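Local coordinates for protein polyguluronate lyase (Corynebacterium sp., PDB 1UAI) that probably cleaves poly(alpha-L-guluronate) blocks of alginate as a lyase built on a jellyroll beta-sandwich, at residues H144-T149 / V176-I181; D124-R129 / I169-N174; T96-E101 / E159-V164. All coordinates share one frame; numbering follows the deposited sequence.

Contact 1. Residues H144-T149 / V176-I181; sequences HHKLVT and VLQTTI
At one side of the jellyroll beta-sandwich the edge strand 176-182 of one sheet meets strand 144-149 of the other, and H145, K146 and V148 reach across to Q178, T179 and I181. The strand axes run nearly antiparallel, 168° apart, but approach no closer than 7.7 Å, so side chains and not backbone bonds join them. H145, at the corner where its chain changes direction, sends its ring out with CG anti to the backbone N (chi1 172°). T179 comes from the opposite direction, and its OG1 lies in the plane of the imidazole, 2.9 Å from H145 NE2, in a hydrogen bond. I181 CG1 packs 3.9 Å from the same H145 NE2. Farther along, K146 crosses Q178 at about a right angle, bending at chi2 so that its CE passes 3.5 Å from Q178 O. The Q178 amide is turned back on its own strand: NE2 gives a hydrogen bond to V176 O from above that carbonyl's plane, while OE1 rests 3.7 Å from V148 CG1. Each strand is bulged against its own sheet neighbour, V148 and T149 opposite L135 and Q178 and T179 opposite V171. One side-chain hydrogen bond and a few contacts of aliphatic carbons with oxygens and the imidazole join the two sheets here; which of NE2 and OG1 donates would probably depend on the imidazole's protonation and tautomer.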
ATOM      1  N   HIS A 144      11.766  11.407  -3.901  1.00  5.92           N
ATOM      2  CA  HIS A 144      11.729  12.576  -3.023  1.00  6.34           C
ATOM      3  C   HIS A 144      10.988  13.767  -3.635  1.00  6.32           C
ATOM      4  O   HIS A 144      11.258  14.916  -3.291  1.00  7.08           O
ATOM      5  CB  HIS A 144      13.157  13.005  -2.670  1.00  7.66           C
ATOM      6  CG  HIS A 144      13.916  11.998  -1.863  1.00  7.45           C
ATOM      7  ND1 HIS A 144      15.274  12.097  -1.644  1.00 10.87           N
ATOM      8  CD2 HIS A 144      13.512  10.881  -1.211  1.00  7.75           C
ATOM      9  CE1 HIS A 144      15.673  11.085  -0.895  1.00 11.46           C
ATOM     10  NE2 HIS A 144      14.624  10.332  -0.620  1.00  8.61           N
ATOM     11  N   HIS A 145      10.050  13.490  -4.533  1.00  5.89           N
ATOM     12  CA  HIS A 145       9.286  14.541  -5.198  1.00  6.16           C
ATOM     13  C   HIS A 145       8.790  15.630  -4.244  1.00  5.91           C
ATOM     14  O   HIS A 145       8.995  16.820  -4.487  1.00  6.61           O
ATOM     15  CB  HIS A 145       8.107  13.917  -5.944  1.00  6.77           C
ATOM     16  CG  HIS A 145       7.144  14.918  -6.498  1.00  7.67           C
ATOM     17  ND1 HIS A 145       7.453  15.749  -7.555  1.00  9.55           N
ATOM     18  CD2 HIS A 145       5.881  15.234  -6.127  1.00  9.39           C
ATOM     19  CE1 HIS A 145       6.420  16.534  -7.808  1.00  9.72           C
ATOM     20  NE2 HIS A 145       5.454  16.241  -6.956  1.00 10.83           N
ATOM     21  N   LYS A 146       8.138  15.220  -3.161  1.00  5.64           N
ATOM     22  CA  LYS A 146       7.626  16.168  -2.180  1.00  5.35           C
ATOM     23  C   LYS A 146       7.749  15.624  -0.767  1.00  5.53           C
ATOM     24  O   LYS A 146       7.196  14.574  -0.446  1.00  5.46           O
ATOM     25  CB  LYS A 146       6.155  16.499  -2.469  1.00  6.91           C
ATOM     26  CG  LYS A 146       5.434  17.247  -1.345  1.00  7.49           C
ATOM     27  CD  LYS A 146       6.019  18.626  -1.077  1.00  8.87           C
ATOM     28  CE  LYS A 146       5.255  19.315   0.047  1.00  9.92           C
ATOM     29  NZ  LYS A 146       5.777  20.677   0.337  1.00 10.99           N
ATOM     30  N   LEU A 147       8.495  16.334   0.070  1.00  5.76           N
ATOM     31  CA  LEU A 147       8.640  15.939   1.461  1.00  5.43           C
ATOM     32  C   LEU A 147       7.395  16.429   2.195  1.00  5.35           C
ATOM     33  O   LEU A 147       7.108  17.624   2.205  1.00  6.05           O
ATOM     34  CB  LEU A 147       9.876  16.590   2.088  1.00  6.52           C
ATOM     35  CG  LEU A 147      10.036  16.362   3.595  1.00  6.31           C
ATOM     36  CD1 LEU A 147      10.406  14.911   3.862  1.00  6.38           C
ATOM     37  CD2 LEU A 147      11.103  17.296   4.150  1.00  6.14           C
ATOM     38  N   VAL A 148       6.644  15.506   2.782  1.00  5.18           N
ATOM     39  CA  VAL A 148       5.454  15.876   3.535  1.00  5.89           C
ATOM     40  C   VAL A 148       5.908  16.369   4.908  1.00  5.36           C
ATOM     41  O   VAL A 148       5.481  17.425   5.377  1.00  5.73           O
ATOM     42  CB  VAL A 148       4.508  14.669   3.702  1.00  5.05           C
ATOM     43  CG1 VAL A 148       3.331  15.045   4.589  1.00  6.16           C
ATOM     44  CG2 VAL A 148       4.018  14.207   2.333  1.00  6.38           C
ATOM     45  N   THR A 149       6.781  15.594   5.541  1.00  5.29           N
ATOM     46  CA  THR A 149       7.326  15.946   6.845  1.00  5.68           C
ATOM     47  C   THR A 149       8.582  15.131   7.118  1.00  5.11           C
ATOM     48  O   THR A 149       8.681  13.973   6.709  1.00  5.39           O
ATOM     49  CB  THR A 149       6.319  15.674   7.988  1.00  6.27           C
ATOM     50  OG1 THR A 149       6.952  15.929   9.249  1.00  6.91           O
ATOM     51  CG2 THR A 149       5.840  14.229   7.958  1.00  7.36           C
ATOM     52  N   VAL A 176      -4.450  18.502   3.952  1.00  8.60           N
ATOM     53  CA  VAL A 176      -3.690  19.545   3.274  1.00  8.54           C
ATOM     54  C   VAL A 176      -3.085  19.060   1.957  1.00  6.71           C
ATOM     55  O   VAL A 176      -2.429  18.018   1.909  1.00  6.37           O
ATOM     56  CB  VAL A 176      -2.564  20.079   4.191  1.00  8.72           C
ATOM     57  CG1 VAL A 176      -1.777  21.171   3.481  1.00 10.77           C
ATOM     58  CG2 VAL A 176      -3.162  20.608   5.488  1.00 11.28           C
ATOM     59  N   LEU A 177      -3.313  19.822   0.890  1.00  6.99           N
ATOM     60  CA  LEU A 177      -2.783  19.481  -0.425  1.00  7.42           C
ATOM     61  C   LEU A 177      -1.259  19.530  -0.374  1.00  7.07           C
ATOM     62  O   LEU A 177      -0.673  20.547   0.004  1.00  8.77           O
ATOM     63  CB  LEU A 177      -3.305  20.468  -1.475  1.00  7.81           C
ATOM     64  CG  LEU A 177      -2.853  20.246  -2.922  1.00  8.11           C
ATOM     65  CD1 LEU A 177      -3.297  18.874  -3.405  1.00  8.71           C
ATOM     66  CD2 LEU A 177      -3.440  21.333  -3.806  1.00  9.35           C
ATOM     67  N   GLN A 178      -0.624  18.428  -0.759  1.00  6.66           N
ATOM     68  CA  GLN A 178       0.832  18.327  -0.737  1.00  6.62           C
ATOM     69  C   GLN A 178       1.457  18.572  -2.098  1.00  6.35           C
ATOM     70  O   GLN A 178       2.522  19.183  -2.206  1.00  7.19           O
ATOM     71  CB  GLN A 178       1.251  16.943  -0.244  1.00  7.31           C
ATOM     72  CG  GLN A 178       0.780  16.620   1.159  1.00  7.51           C
ATOM     73  CD  GLN A 178       1.313  17.603   2.178  1.00  7.02           C
ATOM     74  OE1 GLN A 178       2.521  17.814   2.275  1.00  7.91           O
ATOM     75  NE2 GLN A 178       0.415  18.211   2.947  1.00  8.03           N
ATOM     76  N   THR A 179       0.799  18.077  -3.139  1.00  6.63           N
ATOM     77  CA  THR A 179       1.303  18.238  -4.491  1.00  6.79           C
ATOM     78  C   THR A 179       0.231  17.896  -5.511  1.00  5.75           C
ATOM     79  O   THR A 179      -0.727  17.182  -5.208  1.00  6.70           O
ATOM     80  CB  THR A 179       2.526  17.321  -4.741  1.00  7.43           C
ATOM     81  OG1 THR A 179       3.078  17.599  -6.033  1.00  8.84           O
ATOM     82  CG2 THR A 179       2.120  15.850  -4.682  1.00  8.79           C
ATOM     83  N   THR A 180       0.395  18.440  -6.711  1.00  6.22           N
ATOM     84  CA  THR A 180      -0.508  18.177  -7.821  1.00  6.78           C
ATOM     85  C   THR A 180       0.403  17.672  -8.930  1.00  6.90           C
ATOM     86  O   THR A 180       1.335  18.365  -9.341  1.00  8.28           O
ATOM     87  CB  THR A 180      -1.243  19.448  -8.283  1.00  7.27           C
ATOM     88  OG1 THR A 180      -2.037  19.951  -7.204  1.00  7.84           O
ATOM     89  CG2 THR A 180      -2.151  19.136  -9.464  1.00  8.94           C
ATOM     90  N   ILE A 181       0.141  16.453  -9.390  1.00  7.30           N
ATOM     91  CA  ILE A 181       0.952  15.819 -10.418  1.00  8.11           C
ATOM     92  C   ILE A 181       0.193  15.633 -11.725  1.00  7.82           C
ATOM     93  O   ILE A 181      -0.923  15.119 -11.735  1.00  7.64           O
ATOM     94  CB  ILE A 181       1.447  14.440  -9.919  1.00  8.71           C
ATOM     95  CG1 ILE A 181       2.336  14.634  -8.686  1.00  8.41           C
ATOM     96  CG2 ILE A 181       2.197  13.710 -11.024  1.00 10.29           C
ATOM     97  CD1 ILE A 181       2.697  13.348  -7.974  1.00  8.88           C
TER

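Contact 2. Residues D124-R129 / I169-N174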
ATOM      1  N   ASP A 124       4.650   2.419 -10.901  1.00  8.78           N
ATOM      2  CA  ASP A 124       4.040   3.273  -9.891  1.00  8.46           C
ATOM      3  C   ASP A 124       4.005   4.707 -10.409  1.00  7.73           C
ATOM      4  O   ASP A 124       4.942   5.166 -11.065  1.00 10.34           O
ATOM      5  CB  ASP A 124       4.811   3.184  -8.565  1.00 10.61           C
ATOM      6  CG  ASP A 124       6.270   3.571  -8.700  1.00 13.23           C
ATOM      7  OD1 ASP A 124       6.936   3.083  -9.634  1.00 16.33           O
ATOM      8  OD2 ASP A 124       6.755   4.354  -7.857  1.00 13.99           O
ATOM      9  N   VAL A 125       2.910   5.403 -10.124  1.00  6.25           N
ATOM     10  CA  VAL A 125       2.727   6.778 -10.575  1.00  6.48           C
ATOM     11  C   VAL A 125       3.094   7.761  -9.466  1.00  5.64           C
ATOM     12  O   VAL A 125       3.854   8.703  -9.683  1.00  6.49           O
ATOM     13  CB  VAL A 125       1.265   6.996 -11.025  1.00  6.49           C
ATOM     14  CG1 VAL A 125       1.064   8.425 -11.503  1.00  7.95           C
ATOM     15  CG2 VAL A 125       0.920   6.010 -12.134  1.00  7.64           C
ATOM     16  N   THR A 126       2.542   7.534  -8.282  1.00  5.12           N
ATOM     17  CA  THR A 126       2.821   8.361  -7.114  1.00  5.25           C
ATOM     18  C   THR A 126       2.448   7.527  -5.899  1.00  4.49           C
ATOM     19  O   THR A 126       1.420   6.847  -5.898  1.00  5.33           O
ATOM     20  CB  THR A 126       2.012   9.685  -7.133  1.00  5.49           C
ATOM     21  OG1 THR A 126       2.213  10.383  -5.899  1.00  5.57           O
ATOM     22  CG2 THR A 126       0.530   9.422  -7.335  1.00  7.11           C
ATOM     23  N   VAL A 127       3.297   7.557  -4.876  1.00  4.69           N
ATOM     24  CA  VAL A 127       3.057   6.769  -3.675  1.00  4.70           C
ATOM     25  C   VAL A 127       3.446   7.531  -2.410  1.00  4.04           C
ATOM     26  O   VAL A 127       4.149   8.543  -2.471  1.00  4.57           O
ATOM     27  CB  VAL A 127       3.884   5.439  -3.702  1.00  4.36           C
ATOM     28  CG1 VAL A 127       3.876   4.834  -5.095  1.00  5.78           C
ATOM     29  CG2 VAL A 127       5.316   5.693  -3.249  1.00  6.23           C
ATOM     30  N   PHE A 128       2.956   7.040  -1.273  1.00  4.56           N
ATOM     31  CA  PHE A 128       3.296   7.591   0.038  1.00  3.78           C
ATOM     32  C   PHE A 128       4.468   6.711   0.463  1.00  3.93           C
ATOM     33  O   PHE A 128       4.310   5.504   0.679  1.00  4.66           O
ATOM     34  CB  PHE A 128       2.132   7.440   1.018  1.00  4.60           C
ATOM     35  CG  PHE A 128       1.080   8.513   0.893  1.00  4.76           C
ATOM     36  CD1 PHE A 128       0.938   9.482   1.884  1.00  5.58           C
ATOM     37  CD2 PHE A 128       0.223   8.549  -0.203  1.00  4.66           C
ATOM     38  CE1 PHE A 128      -0.041  10.471   1.786  1.00  6.97           C
ATOM     39  CE2 PHE A 128      -0.760   9.533  -0.311  1.00  5.92           C
ATOM     40  CZ  PHE A 128      -0.891  10.494   0.686  1.00  6.85           C
ATOM     41  N   ARG A 129       5.641   7.326   0.572  1.00  4.51           N
ATOM     42  CA  ARG A 129       6.870   6.617   0.888  1.00  4.69           C
ATOM     43  C   ARG A 129       7.581   7.161   2.120  1.00  4.07           C
ATOM     44  O   ARG A 129       7.930   8.343   2.176  1.00  4.91           O
ATOM     45  CB  ARG A 129       7.802   6.707  -0.326  1.00  4.81           C
ATOM     46  CG  ARG A 129       9.160   6.045  -0.159  1.00  6.19           C
ATOM     47  CD  ARG A 129      10.068   6.341  -1.352  1.00  6.80           C
ATOM     48  NE  ARG A 129      11.357   5.668  -1.222  1.00  6.66           N
ATOM     49  CZ  ARG A 129      11.695   4.555  -1.865  1.00  6.72           C
ATOM     50  NH1 ARG A 129      10.848   3.981  -2.708  1.00  7.61           N
ATOM     51  NH2 ARG A 129      12.878   3.996  -1.641  1.00  7.81           N
ATOM     52  N   ILE A 169      -3.391  14.696 -10.565  1.00  6.18           N
ATOM     53  CA  ILE A 169      -3.497  13.918  -9.340  1.00  6.13           C
ATOM     54  C   ILE A 169      -3.222  14.865  -8.174  1.00  5.91           C
ATOM     55  O   ILE A 169      -2.140  15.444  -8.085  1.00  7.58           O
ATOM     56  CB  ILE A 169      -2.455  12.778  -9.280  1.00  6.45           C
ATOM     57  CG1 ILE A 169      -2.631  11.827 -10.468  1.00  6.62           C
ATOM     58  CG2 ILE A 169      -2.596  12.025  -7.959  1.00  6.29           C
ATOM     59  CD1 ILE A 169      -1.535  10.775 -10.573  1.00  6.74           C
ATOM     60  N   LYS A 170      -4.208  15.036  -7.302  1.00  5.17           N
ATOM     61  CA  LYS A 170      -4.059  15.882  -6.122  1.00  5.71           C
ATOM     62  C   LYS A 170      -3.817  14.928  -4.957  1.00  5.08           C
ATOM     63  O   LYS A 170      -4.600  14.002  -4.748  1.00  5.31           O
ATOM     64  CB  LYS A 170      -5.339  16.680  -5.872  1.00  7.70           C
ATOM     65  CG  LYS A 170      -5.713  17.650  -6.978  1.00 13.69           C
ATOM     66  CD  LYS A 170      -4.795  18.855  -6.993  1.00 17.88           C
ATOM     67  CE  LYS A 170      -5.302  19.920  -7.950  1.00 18.12           C
ATOM     68  NZ  LYS A 170      -4.497  21.168  -7.846  1.00 16.79           N
ATOM     69  N   VAL A 171      -2.740  15.150  -4.209  1.00  4.72           N
ATOM     70  CA  VAL A 171      -2.405  14.283  -3.084  1.00  5.23           C
ATOM     71  C   VAL A 171      -2.455  15.072  -1.780  1.00  5.01           C
ATOM     72  O   VAL A 171      -1.804  16.110  -1.650  1.00  5.60           O
ATOM     73  CB  VAL A 171      -1.001  13.666  -3.262  1.00  5.05           C
ATOM     74  CG1 VAL A 171      -0.789  12.561  -2.242  1.00  6.31           C
ATOM     75  CG2 VAL A 171      -0.845  13.128  -4.677  1.00  6.16           C
ATOM     76  N   TYR A 172      -3.225  14.564  -0.822  1.00  5.08           N
ATOM     77  CA  TYR A 172      -3.420  15.219   0.469  1.00  5.25           C
ATOM     78  C   TYR A 172      -2.893  14.412   1.649  1.00  5.17           C
ATOM     79  O   TYR A 172      -2.884  13.181   1.623  1.00  5.41           O
ATOM     80  CB  TYR A 172      -4.914  15.464   0.704  1.00  5.79           C
ATOM     81  CG  TYR A 172      -5.596  16.269  -0.373  1.00  6.34           C
ATOM     82  CD1 TYR A 172      -5.821  17.634  -0.211  1.00  7.67           C
ATOM     83  CD2 TYR A 172      -6.014  15.667  -1.558  1.00  6.39           C
ATOM     84  CE1 TYR A 172      -6.445  18.382  -1.204  1.00  9.20           C
ATOM     85  CE2 TYR A 172      -6.638  16.404  -2.558  1.00  7.84           C
ATOM     86  CZ  TYR A 172      -6.850  17.761  -2.374  1.00  8.71           C
ATOM     87  OH  TYR A 172      -7.454  18.502  -3.362  1.00 10.68           O
ATOM     88  N   TYR A 173      -2.482  15.131   2.689  1.00  5.29           N
ATOM     89  CA  TYR A 173      -1.985  14.550   3.933  1.00  5.50           C
ATOM     90  C   TYR A 173      -2.704  15.327   5.033  1.00  5.67           C
ATOM     91  O   TYR A 173      -2.541  16.546   5.152  1.00  6.07           O
ATOM     92  CB  TYR A 173      -0.473  14.742   4.044  1.00  5.91           C
ATOM     93  CG  TYR A 173       0.123  14.369   5.384  1.00  6.73           C
ATOM     94  CD1 TYR A 173       0.366  13.039   5.726  1.00  6.95           C
ATOM     95  CD2 TYR A 173       0.490  15.360   6.293  1.00  8.03           C
ATOM     96  CE1 TYR A 173       0.974  12.709   6.942  1.00  8.33           C
ATOM     97  CE2 TYR A 173       1.094  15.044   7.503  1.00  8.89           C
ATOM     98  CZ  TYR A 173       1.337  13.720   7.821  1.00  8.44           C
ATOM     99  OH  TYR A 173       1.974  13.413   9.003  1.00 10.91           O
ATOM    100  N   ASN A 174      -3.506  14.618   5.819  1.00  6.34           N
ATOM    101  CA  ASN A 174      -4.294  15.224   6.883  1.00  7.57           C
ATOM    102  C   ASN A 174      -5.070  16.449   6.402  1.00  8.28           C
ATOM    103  O   ASN A 174      -5.116  17.485   7.071  1.00  9.70           O
ATOM    104  CB  ASN A 174      -3.414  15.567   8.090  1.00  8.49           C
ATOM    105  CG  ASN A 174      -2.960  14.328   8.837  1.00  7.07           C
ATOM    106  OD1 ASN A 174      -3.609  13.280   8.764  1.00  7.65           O
ATOM    107  ND2 ASN A 174      -1.858  14.439   9.568  1.00  8.79           N
TER
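With chi1 at -82°, F128 holds its ring anti to its carbonyl carbon and directs the CZ end at the backbone of strand 168-173, whereas V171 sets CG1 anti to its own N (chi1 -168°) and meets that ring. The two side chains slide past each other in opposite directions, V171 CG1 lying 3.6 Å from F128 CZ. Beyond the valine the ring's edge reaches Y172 O, in plane and 3.5 Å from F128 CZ, an orientation in which the carbonyl's partial negative charge would probably suit the ring hydrogens. At the other end of the contact I169 extends CD1 between two neighbours on 124-129. V125 CG1 sits 3.6 Å from I169 CD1, the side chains crossing at a slant, and T126 meets I169 tip to tip, with T126 CG2 4.1 Å from I169 CD1. V125 and T126 both point toward 169-174, consistent with the classic beta bulge they form opposite I118. The threonine keeps its methyl for the apolar layer, while its buried OG1 is satisfied by a hydrogen bond to T138 O. No hydrogen bond links the segments; their axes run almost parallel, 5° apart and 9.7 Å from each other, as strands of two stacked sheets. Strand 134-139 adds I137 against T126, F128 and V171, strand 158-165 brings F162 against the same three residues, and strand 112-119 pairs with 124-131 on its other side.

Contact 3. Residues T96-E101 / E159-V164; sequences TMVFRE and EGKFVV
M97 and F162 bond to each other twice through their backbones, N to O in each direction at 3.0 Å, and F99 and G160 repeat the pattern: F99 N to G160 O spans 3.0 Å and G160 N to F99 O 2.8 Å. The non-hydrogen-bonded pairs are T96 with V163, V98 with K161 and R100 with E159; the CA atoms of T96, V98, E159 and K161 make CA-H...O contacts to carbonyls of the hydrogen-bonded pairs. F99 takes the cramped rotamer between its backbone N and carbonyl carbon (chi1 65°), which lays the ring across the neighbouring strand. There G160 CA makes a CH-pi contact over the ring face, 3.9 Å from the F99 centroid; the bare glycine backbone lets the ring lie this close. On the same face as F99, M97 and F162 run side by side, and M97 CE touches the edge of the F162 ring, 3.7 Å from its CD2. The other face carries a salt bridge at one end. R100 NE gives a hydrogen bond to the anti lone pair of E159 OE1 at 2.7 Å, with guanidinium and carboxylate planes only 5° apart; NH2 adds a weak second bond to the same oxygen. V98 CG2 packs on K161 CD, 3.7 Å away, and K161 also forms a cation-pi pair with Y172. Farther out, F128 meets the F99 ring edge-to-face, and F190 packs on M97 and F162. This is regular antiparallel pairing inside one sheet of the jellyroll beta-sandwich, M97, F99 and F162 facing the interior and a mixed, partly exposed face outside.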
ATOM      1  N   THR A  96     -11.087   8.634  -6.450  1.00  4.37           N
ATOM      2  CA  THR A  96     -10.613   8.959  -5.119  1.00  4.75           C
ATOM      3  C   THR A  96     -10.309   7.781  -4.212  1.00  4.71           C
ATOM      4  O   THR A  96     -11.025   6.783  -4.216  1.00  4.55           O
ATOM      5  CB  THR A  96     -11.684   9.806  -4.380  1.00  5.08           C
ATOM      6  OG1 THR A  96     -12.081  10.908  -5.205  1.00  5.76           O
ATOM      7  CG2 THR A  96     -11.161  10.322  -3.052  1.00  6.36           C
ATOM      8  N   MET A  97      -9.226   7.901  -3.448  1.00  4.67           N
ATOM      9  CA  MET A  97      -8.919   6.912  -2.428  1.00  4.65           C
ATOM     10  C   MET A  97      -8.578   7.691  -1.173  1.00  4.94           C
ATOM     11  O   MET A  97      -7.692   8.550  -1.178  1.00  5.01           O
ATOM     12  CB  MET A  97      -7.740   5.988  -2.755  1.00  4.95           C
ATOM     13  CG  MET A  97      -7.416   5.096  -1.537  1.00  5.86           C
ATOM     14  SD  MET A  97      -6.346   3.666  -1.777  1.00  5.29           S
ATOM     15  CE  MET A  97      -4.796   4.481  -2.156  1.00  5.15           C
ATOM     16  N   VAL A  98      -9.326   7.417  -0.113  1.00  4.54           N
ATOM     17  CA  VAL A  98      -9.085   8.028   1.183  1.00  5.74           C
ATOM     18  C   VAL A  98      -8.670   6.876   2.079  1.00  5.44           C
ATOM     19  O   VAL A  98      -9.333   5.836   2.112  1.00  6.34           O
ATOM     20  CB  VAL A  98     -10.352   8.669   1.781  1.00  8.04           C
ATOM     21  CG1 VAL A  98     -10.052   9.198   3.181  1.00 10.26           C
ATOM     22  CG2 VAL A  98     -10.843   9.788   0.885  1.00 10.07           C
ATOM     23  N   PHE A  99      -7.571   7.049   2.795  1.00  6.01           N
ATOM     24  CA  PHE A  99      -7.107   5.997   3.679  1.00  6.04           C
ATOM     25  C   PHE A  99      -6.506   6.581   4.943  1.00  5.70           C
ATOM     26  O   PHE A  99      -6.064   7.730   4.963  1.00  6.22           O
ATOM     27  CB  PHE A  99      -6.067   5.123   2.961  1.00  7.39           C
ATOM     28  CG  PHE A  99      -4.794   5.848   2.607  1.00  6.19           C
ATOM     29  CD1 PHE A  99      -3.723   5.883   3.497  1.00  6.97           C
ATOM     30  CD2 PHE A  99      -4.674   6.516   1.390  1.00  6.59           C
ATOM     31  CE1 PHE A  99      -2.554   6.570   3.180  1.00  6.83           C
ATOM     32  CE2 PHE A  99      -3.511   7.206   1.066  1.00  6.78           C
ATOM     33  CZ  PHE A  99      -2.450   7.234   1.960  1.00  6.49           C
ATOM     34  N   ARG A 100      -6.538   5.794   6.009  1.00  5.41           N
ATOM     35  CA  ARG A 100      -5.941   6.196   7.272  1.00  5.22           C
ATOM     36  C   ARG A 100      -5.010   5.061   7.628  1.00  4.76           C
ATOM     37  O   ARG A 100      -5.432   3.908   7.709  1.00  5.47           O
ATOM     38  CB  ARG A 100      -6.994   6.377   8.362  1.00  7.43           C
ATOM     39  CG  ARG A 100      -7.830   7.622   8.173  1.00  9.59           C
ATOM     40  CD  ARG A 100      -8.827   7.813   9.294  1.00 12.70           C
ATOM     41  NE  ARG A 100      -9.770   8.877   8.970  1.00 15.92           N
ATOM     42  CZ  ARG A 100     -10.828   9.190   9.708  1.00 15.88           C
ATOM     43  NH1 ARG A 100     -11.080   8.517  10.823  1.00 18.39           N
ATOM     44  NH2 ARG A 100     -11.637  10.167   9.325  1.00 17.70           N
ATOM     45  N   GLU A 101      -3.735   5.376   7.818  1.00  4.90           N
ATOM     46  CA  GLU A 101      -2.773   4.342   8.142  1.00  4.73           C
ATOM     47  C   GLU A 101      -1.649   4.891   8.990  1.00  4.89           C
ATOM     48  O   GLU A 101      -1.529   6.102   9.200  1.00  5.08           O
ATOM     49  CB  GLU A 101      -2.178   3.742   6.861  1.00  6.69           C
ATOM     50  CG  GLU A 101      -1.302   4.707   6.063  1.00  7.16           C
ATOM     51  CD  GLU A 101      -0.722   4.083   4.799  1.00  6.31           C
ATOM     52  OE1 GLU A 101      -1.307   3.097   4.297  1.00  6.69           O
ATOM     53  OE2 GLU A 101       0.307   4.583   4.292  1.00  6.69           O
ATOM     54  N   GLU A 159      -4.181  10.647   7.661  1.00  5.98           N
ATOM     55  CA  GLU A 159      -5.161  10.418   6.619  1.00  5.87           C
ATOM     56  C   GLU A 159      -4.589  10.894   5.295  1.00  5.76           C
ATOM     57  O   GLU A 159      -4.225  12.061   5.146  1.00  7.19           O
ATOM     58  CB  GLU A 159      -6.461  11.163   6.932  1.00  7.27           C
ATOM     59  CG  GLU A 159      -7.572  10.920   5.922  1.00 10.49           C
ATOM     60  CD  GLU A 159      -8.904  11.481   6.380  1.00 13.99           C
ATOM     61  OE1 GLU A 159      -9.438  10.992   7.397  1.00 18.98           O
ATOM     62  OE2 GLU A 159      -9.417  12.414   5.730  1.00 16.71           O
ATOM     63  N   GLY A 160      -4.484   9.975   4.344  1.00  5.40           N
ATOM     64  CA  GLY A 160      -3.979  10.332   3.036  1.00  5.39           C
ATOM     65  C   GLY A 160      -5.118  10.278   2.042  1.00  5.04           C
ATOM     66  O   GLY A 160      -6.102   9.564   2.248  1.00  4.84           O
ATOM     67  N   LYS A 161      -5.002  11.049   0.971  1.00  5.14           N
ATOM     68  CA  LYS A 161      -6.031  11.040  -0.053  1.00  5.20           C
ATOM     69  C   LYS A 161      -5.470  11.343  -1.428  1.00  4.82           C
ATOM     70  O   LYS A 161      -4.631  12.231  -1.588  1.00  5.63           O
ATOM     71  CB  LYS A 161      -7.138  12.055   0.262  1.00  5.81           C
ATOM     72  CG  LYS A 161      -8.264  12.064  -0.776  1.00  8.06           C
ATOM     73  CD  LYS A 161      -9.451  12.927  -0.366  1.00 10.50           C
ATOM     74  CE  LYS A 161      -9.107  14.406  -0.338  1.00 11.24           C
ATOM     75  NZ  LYS A 161     -10.307  15.242  -0.046  1.00 12.79           N
ATOM     76  N   PHE A 162      -5.924  10.571  -2.408  1.00  4.89           N
ATOM     77  CA  PHE A 162      -5.560  10.770  -3.804  1.00  4.47           C
ATOM     78  C   PHE A 162      -6.863  11.140  -4.504  1.00  4.85           C
ATOM     79  O   PHE A 162      -7.879  10.470  -4.308  1.00  5.36           O
ATOM     80  CB  PHE A 162      -5.091   9.478  -4.478  1.00  5.16           C
ATOM     81  CG  PHE A 162      -3.738   8.988  -4.056  1.00  4.98           C
ATOM     82  CD1 PHE A 162      -2.582   9.687  -4.383  1.00  5.89           C
ATOM     83  CD2 PHE A 162      -3.618   7.757  -3.419  1.00  5.42           C
ATOM     84  CE1 PHE A 162      -1.324   9.160  -4.088  1.00  6.37           C
ATOM     85  CE2 PHE A 162      -2.369   7.223  -3.120  1.00  6.01           C
ATOM     86  CZ  PHE A 162      -1.219   7.923  -3.456  1.00  6.72           C
ATOM     87  N   VAL A 163      -6.842  12.195  -5.309  1.00  4.89           N
ATOM     88  CA  VAL A 163      -8.014  12.571  -6.094  1.00  5.95           C
ATOM     89  C   VAL A 163      -7.487  12.771  -7.507  1.00  5.14           C
ATOM     90  O   VAL A 163      -6.644  13.638  -7.745  1.00  5.89           O
ATOM     91  CB  VAL A 163      -8.678  13.882  -5.617  1.00  6.03           C
ATOM     92  CG1 VAL A 163      -9.861  14.217  -6.521  1.00  7.75           C
ATOM     93  CG2 VAL A 163      -9.153  13.741  -4.184  1.00  6.95           C
ATOM     94  N   VAL A 164      -7.961  11.945  -8.433  1.00  5.32           N
ATOM     95  CA  VAL A 164      -7.526  12.030  -9.820  1.00  5.68           C
ATOM     96  C   VAL A 164      -8.678  12.463 -10.712  1.00  5.25           C
ATOM     97  O   VAL A 164      -9.750  11.855 -10.699  1.00  5.90           O
ATOM     98  CB  VAL A 164      -6.996  10.672 -10.334  1.00  5.64           C
ATOM     99  CG1 VAL A 164      -6.368  10.852 -11.711  1.00  6.45           C
ATOM    100  CG2 VAL A 164      -5.990  10.095  -9.355  1.00  6.04           C
TER

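How the contacts relate
Strands 95-105, 158-165, 168-173 and 176-182 lie side by side in one sheet, and the three contacts sample it from the middle to its edge. Contact 3 is pairing within that sheet, where backbone bonds dominate. Contacts 1 and 2 instead bridge to the opposing sheet: contact 2 through the buried interior with apolar packing, contact 1 at the surface with a mix of polar and aliphatic groups. Contacts 2 and 3 share an aromatic cluster, and E159 N is hydrogen-bonded to N174 OD1. Contacts 1 and 2 are joined by neighbouring strands, with V148 packing on Y173. Contacts 1 and 3 do not touch, their nearest atoms being about 7 Å apart.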